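Parahox neighbor (Phaeodactylum tricornutum CCAP 1055/1, PDB 5Z5M) probably catalyses the last two steps of urate degradation, hydrolysing 5-hydroxyisourate and then decarboxylating the product OHCU stereoselectively to (S)-allantoin. Local coordinates at residues T260-L271 / V284-T295. Sequence-based numbering, arbitrary orientation.
Sequences TSGQPFLDTIPL and VPLLVSPWSFST
Ile269 and Leu266 meet the ring of Phe293 from two directions, a compact example of how the two sheets of a transthyretin-like sandwich, and the loop leading into one of them, are packed together by apolar groups with no direct hydrogen bond between the segments. The CG2 methyl of Ile269 lies over one face of the ring, 4.0 Å from its centroid and 17° off the normal, a CH-pi contact. Leu266 CD1 arrives at the ring edge, 3.6 Å from Phe293 CD2, and also rests against the carbonyl oxygens of Ser289 and Ser292. Phe293 points toward the 260-271 segment, and chi1 of 74° puts CG between its own backbone N and carbonyl carbon. Farther along, Leu271 and Thr295 reach toward each other tip to tip, Leu271 CD2 lying 3.6 Å from Thr295 OG1. Thr295 OG1 donates to Pro285 O at 2.7 Å, which fixes its rotation and satisfies it beside the leucine methyl.

At the loop end the bridge is a water: it accepts from Leu266 N at 3.0 Å and donates to Pro290 O at 2.7 Å. The same Pro290 oxygen sits at the edge of the Phe265 ring, in its plane, while Ser261 OG approaches the Trp291 ring edge, 3.5 Å from CH2. Ser289 opens an ST turn at the bend, its OG accepting from Trp291 N; that oxygen is also hydrogen-bonded to Thr190 O of a neighbouring subunit.

The axes of strands 268-271 and 292-295 come within 9.9 Å, their N-to-C directions 24° apart, a sheet-on-sheet spacing. Strand 268-275 is paired with 241-248, and Phe253 of helix 249-256 packs on Val288 and Pro290. The hairpin of 281-289 and 292-296 continues through Ser292-Thr295 into an antiparallel strand of another neighbouring subunit, carrying the sheet across the interface.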
loop_
_atom_site.group_PDB
_atom_site.type_symbol
_atom_site.label_atom_id
_atom_site.label_comp_id
_atom_site.label_asym_id
_atom_site.label_seq_id
_atom_site.Cartn_x
_atom_site.Cartn_y
_atom_site.Cartn_z
ATOM N N THR A 260 8.447 -7.180 -17.627
ATOM C CA THR A 260 8.678 -8.005 -16.450
ATOM C C THR A 260 10.023 -8.705 -16.625
ATOM O O THR A 260 10.527 -8.822 -17.743
ATOM C CB THR A 260 7.556 -9.046 -16.244
ATOM O OG1 THR A 260 7.391 -9.819 -17.441
ATOM C CG2 THR A 260 6.232 -8.365 -15.913
ATOM N N SER A 261 10.614 -9.151 -15.525
ATOM C CA SER A 261 11.869 -9.888 -15.591
ATOM C C SER A 261 11.639 -11.258 -16.226
ATOM O O SER A 261 10.527 -11.786 -16.182
ATOM C CB SER A 261 12.482 -10.037 -14.195
ATOM O OG SER A 261 12.782 -8.770 -13.629
ATOM N N GLY A 262 12.688 -11.814 -16.834
ATOM C CA GLY A 262 12.620 -13.130 -17.455
ATOM C C GLY A 262 12.025 -14.151 -16.506
ATOM O O GLY A 262 11.118 -14.892 -16.868
ATOM N N GLN A 263 12.559 -14.184 -15.291
ATOM C CA GLN A 263 11.892 -14.803 -14.152
ATOM C C GLN A 263 11.133 -13.686 -13.450
ATOM O O GLN A 263 11.731 -12.902 -12.721
ATOM C CB GLN A 263 12.905 -15.461 -13.208
ATOM C CG GLN A 263 12.303 -16.112 -11.970
ATOM C CD GLN A 263 11.626 -17.430 -12.281
ATOM O OE1 GLN A 263 12.261 -18.364 -12.770
ATOM N NE2 GLN A 263 10.333 -17.513 -12.008
ATOM N N PRO A 264 9.822 -13.576 -13.701
ATOM C CA PRO A 264 9.108 -12.400 -13.193
ATOM C C PRO A 264 9.112 -12.321 -11.668
ATOM O O PRO A 264 8.988 -13.341 -10.995
ATOM C CB PRO A 264 7.684 -12.586 -13.734
ATOM C CG PRO A 264 7.564 -14.044 -14.038
ATOM C CD PRO A 264 8.938 -14.505 -14.426
ATOM N N PHE A 265 9.275 -11.116 -11.135
ATOM C CA PHE A 265 9.220 -10.933 -9.688
ATOM C C PHE A 265 7.862 -11.387 -9.163
ATOM O O PHE A 265 7.784 -12.143 -8.198
ATOM C CB PHE A 265 9.495 -9.478 -9.312
ATOM C CG PHE A 265 9.403 -9.215 -7.840
ATOM C CD1 PHE A 265 10.403 -9.646 -6.983
ATOM C CD2 PHE A 265 8.308 -8.551 -7.309
ATOM C CE1 PHE A 265 10.308 -9.423 -5.620
ATOM C CE2 PHE A 265 8.214 -8.316 -5.949
ATOM C CZ PHE A 265 9.212 -8.755 -5.103
ATOM N N LEU A 266 6.803 -10.944 -9.832
ATOM C CA LEU A 266 5.437 -11.372 -9.541
ATOM C C LEU A 266 4.805 -11.962 -10.789
ATOM O O LEU A 266 4.812 -11.323 -11.835
ATOM C CB LEU A 266 4.580 -10.200 -9.063
ATOM C CG LEU A 266 4.891 -9.528 -7.729
ATOM C CD1 LEU A 266 3.858 -8.421 -7.478
ATOM C CD2 LEU A 266 4.898 -10.543 -6.595
ATOM N N ASP A 267 4.272 -13.176 -10.692
ATOM C CA ASP A 267 3.421 -13.686 -11.761
ATOM C C ASP A 267 2.142 -14.254 -11.158
ATOM O O ASP A 267 1.084 -13.639 -11.253
ATOM C CB ASP A 267 4.149 -14.726 -12.630
ATOM C CG ASP A 267 4.892 -15.772 -11.820
ATOM O OD1 ASP A 267 4.450 -16.100 -10.701
ATOM O OD2 ASP A 267 5.922 -16.280 -12.317
ATOM N N THR A 268 2.241 -15.404 -10.504
ATOM C CA THR A 268 1.086 -15.981 -9.828
ATOM C C THR A 268 1.063 -15.569 -8.352
ATOM O O THR A 268 2.004 -15.838 -7.616
ATOM C CB THR A 268 1.095 -17.513 -9.946
ATOM O OG1 THR A 268 1.132 -17.884 -11.332
ATOM C CG2 THR A 268 -0.139 -18.096 -9.304
ATOM N N ILE A 269 -0.015 -14.917 -7.925
ATOM C CA ILE A 269 -0.098 -14.394 -6.561
ATOM C C ILE A 269 -1.169 -15.098 -5.740
ATOM O O ILE A 269 -2.361 -15.023 -6.069
ATOM C CB ILE A 269 -0.398 -12.880 -6.546
ATOM C CG1 ILE A 269 0.698 -12.101 -7.273
ATOM C CG2 ILE A 269 -0.577 -12.371 -5.103
ATOM C CD1 ILE A 269 0.470 -10.597 -7.269
ATOM N N PRO A 270 -0.752 -15.797 -4.674
ATOM C CA PRO A 270 -1.723 -16.345 -3.724
ATOM C C PRO A 270 -2.158 -15.278 -2.718
ATOM O O PRO A 270 -1.339 -14.456 -2.301
ATOM C CB PRO A 270 -0.940 -17.466 -3.040
ATOM C CG PRO A 270 0.464 -16.955 -3.030
ATOM C CD PRO A 270 0.632 -16.186 -4.330
ATOM N N LEU A 271 -3.437 -15.279 -2.362
ATOM C CA LEU A 271 -3.961 -14.354 -1.360
ATOM C C LEU A 271 -4.811 -15.141 -0.381
ATOM O O LEU A 271 -5.965 -15.462 -0.667
ATOM C CB LEU A 271 -4.784 -13.234 -2.011
ATOM C CG LEU A 271 -4.695 -11.833 -1.395
ATOM C CD1 LEU A 271 -3.268 -11.332 -1.469
ATOM C CD2 LEU A 271 -5.638 -10.849 -2.096
ATOM N N VAL A 284 -12.515 -8.420 -1.096
ATOM C CA VAL A 284 -11.087 -8.680 -0.944
ATOM C C VAL A 284 -10.388 -8.506 -2.281
ATOM O O VAL A 284 -10.252 -9.460 -3.044
ATOM C CB VAL A 284 -10.835 -10.095 -0.377
ATOM C CG1 VAL A 284 -9.328 -10.350 -0.184
ATOM C CG2 VAL A 284 -11.571 -10.263 0.939
ATOM N N PRO A 285 -9.962 -7.268 -2.575
ATOM C CA PRO A 285 -9.372 -6.885 -3.856
ATOM C C PRO A 285 -7.858 -7.089 -3.926
ATOM O O PRO A 285 -7.219 -7.431 -2.928
ATOM C CB PRO A 285 -9.706 -5.398 -3.943
ATOM C CG PRO A 285 -9.626 -4.941 -2.525
ATOM C CD PRO A 285 -10.074 -6.111 -1.666
ATOM N N LEU A 286 -7.302 -6.862 -5.110
ATOM C CA LEU A 286 -5.863 -6.879 -5.323
ATOM C C LEU A 286 -5.416 -5.575 -5.994
ATOM O O LEU A 286 -5.935 -5.202 -7.051
ATOM C CB LEU A 286 -5.458 -8.086 -6.184
ATOM C CG LEU A 286 -3.973 -8.215 -6.534
ATOM C CD1 LEU A 286 -3.169 -8.564 -5.285
ATOM C CD2 LEU A 286 -3.749 -9.244 -7.636
ATOM N N LEU A 287 -4.464 -4.883 -5.373
ATOM C CA LEU A 287 -3.780 -3.754 -5.997
ATOM C C LEU A 287 -2.436 -4.270 -6.477
ATOM O O LEU A 287 -1.672 -4.779 -5.672
ATOM C CB LEU A 287 -3.592 -2.597 -5.011
ATOM C CG LEU A 287 -4.761 -1.669 -4.659
ATOM C CD1 LEU A 287 -5.935 -2.422 -4.054
ATOM C CD2 LEU A 287 -4.283 -0.575 -3.711
ATOM N N VAL A 288 -2.133 -4.170 -7.769
ATOM C CA VAL A 288 -0.930 -4.850 -8.252
ATOM C C VAL A 288 -0.175 -4.123 -9.377
ATOM O O VAL A 288 -0.774 -3.481 -10.237
ATOM C CB VAL A 288 -1.287 -6.284 -8.723
ATOM C CG1 VAL A 288 -2.283 -6.254 -9.891
ATOM C CG2 VAL A 288 -0.043 -7.070 -9.092
ATOM N N SER A 289 1.153 -4.208 -9.325
ATOM C CA SER A 289 2.030 -3.838 -10.432
ATOM C C SER A 289 2.976 -5.028 -10.610
ATOM O O SER A 289 2.899 -5.983 -9.835
ATOM C CB SER A 289 2.783 -2.534 -10.141
ATOM O OG SER A 289 3.864 -2.738 -9.240
ATOM N N PRO A 290 3.856 -5.006 -11.629
ATOM C CA PRO A 290 4.794 -6.134 -11.688
ATOM C C PRO A 290 5.742 -6.211 -10.485
ATOM O O PRO A 290 6.407 -7.237 -10.299
ATOM C CB PRO A 290 5.586 -5.864 -12.976
ATOM C CG PRO A 290 4.659 -5.078 -13.817
ATOM C CD PRO A 290 3.898 -4.197 -12.860
ATOM N N TRP A 291 5.795 -5.151 -9.681
ATOM C CA TRP A 291 6.831 -5.025 -8.656
ATOM C C TRP A 291 6.271 -4.803 -7.259
ATOM O O TRP A 291 7.022 -4.564 -6.314
ATOM C CB TRP A 291 7.775 -3.875 -9.011
ATOM C CG TRP A 291 8.173 -3.872 -10.456
ATOM C CD1 TRP A 291 7.643 -3.097 -11.447
ATOM C CD2 TRP A 291 9.177 -4.689 -11.078
ATOM N NE1 TRP A 291 8.256 -3.377 -12.644
ATOM C CE2 TRP A 291 9.202 -4.351 -12.443
ATOM C CE3 TRP A 291 10.057 -5.670 -10.611
ATOM C CZ2 TRP A 291 10.070 -4.959 -13.350
ATOM C CZ3 TRP A 291 10.925 -6.273 -11.516
ATOM C CH2 TRP A 291 10.921 -5.917 -12.866
ATOM N N SER A 292 4.954 -4.893 -7.123
ATOM C CA SER A 292 4.323 -4.625 -5.833
ATOM C C SER A 292 2.901 -5.136 -5.803
ATOM O O SER A 292 2.250 -5.237 -6.843
ATOM C CB SER A 292 4.337 -3.123 -5.543
ATOM O OG SER A 292 3.441 -2.450 -6.417
ATOM N N PHE A 293 2.399 -5.456 -4.617
ATOM C CA PHE A 293 0.979 -5.695 -4.505
ATOM C C PHE A 293 0.498 -5.485 -3.079
ATOM O O PHE A 293 1.286 -5.485 -2.125
ATOM C CB PHE A 293 0.599 -7.096 -5.027
ATOM C CG PHE A 293 0.987 -8.241 -4.129
ATOM C CD1 PHE A 293 0.088 -8.747 -3.204
ATOM C CD2 PHE A 293 2.214 -8.863 -4.265
ATOM C CE1 PHE A 293 0.426 -9.817 -2.395
ATOM C CE2 PHE A 293 2.557 -9.942 -3.465
ATOM C CZ PHE A 293 1.666 -10.413 -2.523
ATOM N N SER A 294 -0.805 -5.274 -2.955
ATOM C CA SER A 294 -1.409 -5.059 -1.649
ATOM C C SER A 294 -2.871 -5.478 -1.660
ATOM O O SER A 294 -3.497 -5.613 -2.713
ATOM C CB SER A 294 -1.287 -3.593 -1.227
ATOM O OG SER A 294 -1.930 -2.738 -2.153
ATOM N N THR A 295 -3.414 -5.682 -0.471
ATOM C CA THR A 295 -4.808 -6.030 -0.328
ATOM C C THR A 295 -5.280 -5.542 1.030
ATOM O O THR A 295 -4.474 -5.107 1.863
ATOM C CB THR A 295 -5.040 -7.543 -0.448
ATOM O OG1 THR A 295 -6.439 -7.823 -0.360
ATOM C CG2 THR A 295 -4.327 -8.271 0.677
HETATM O O HOH W 1 6.737 -9.144 -12.188
#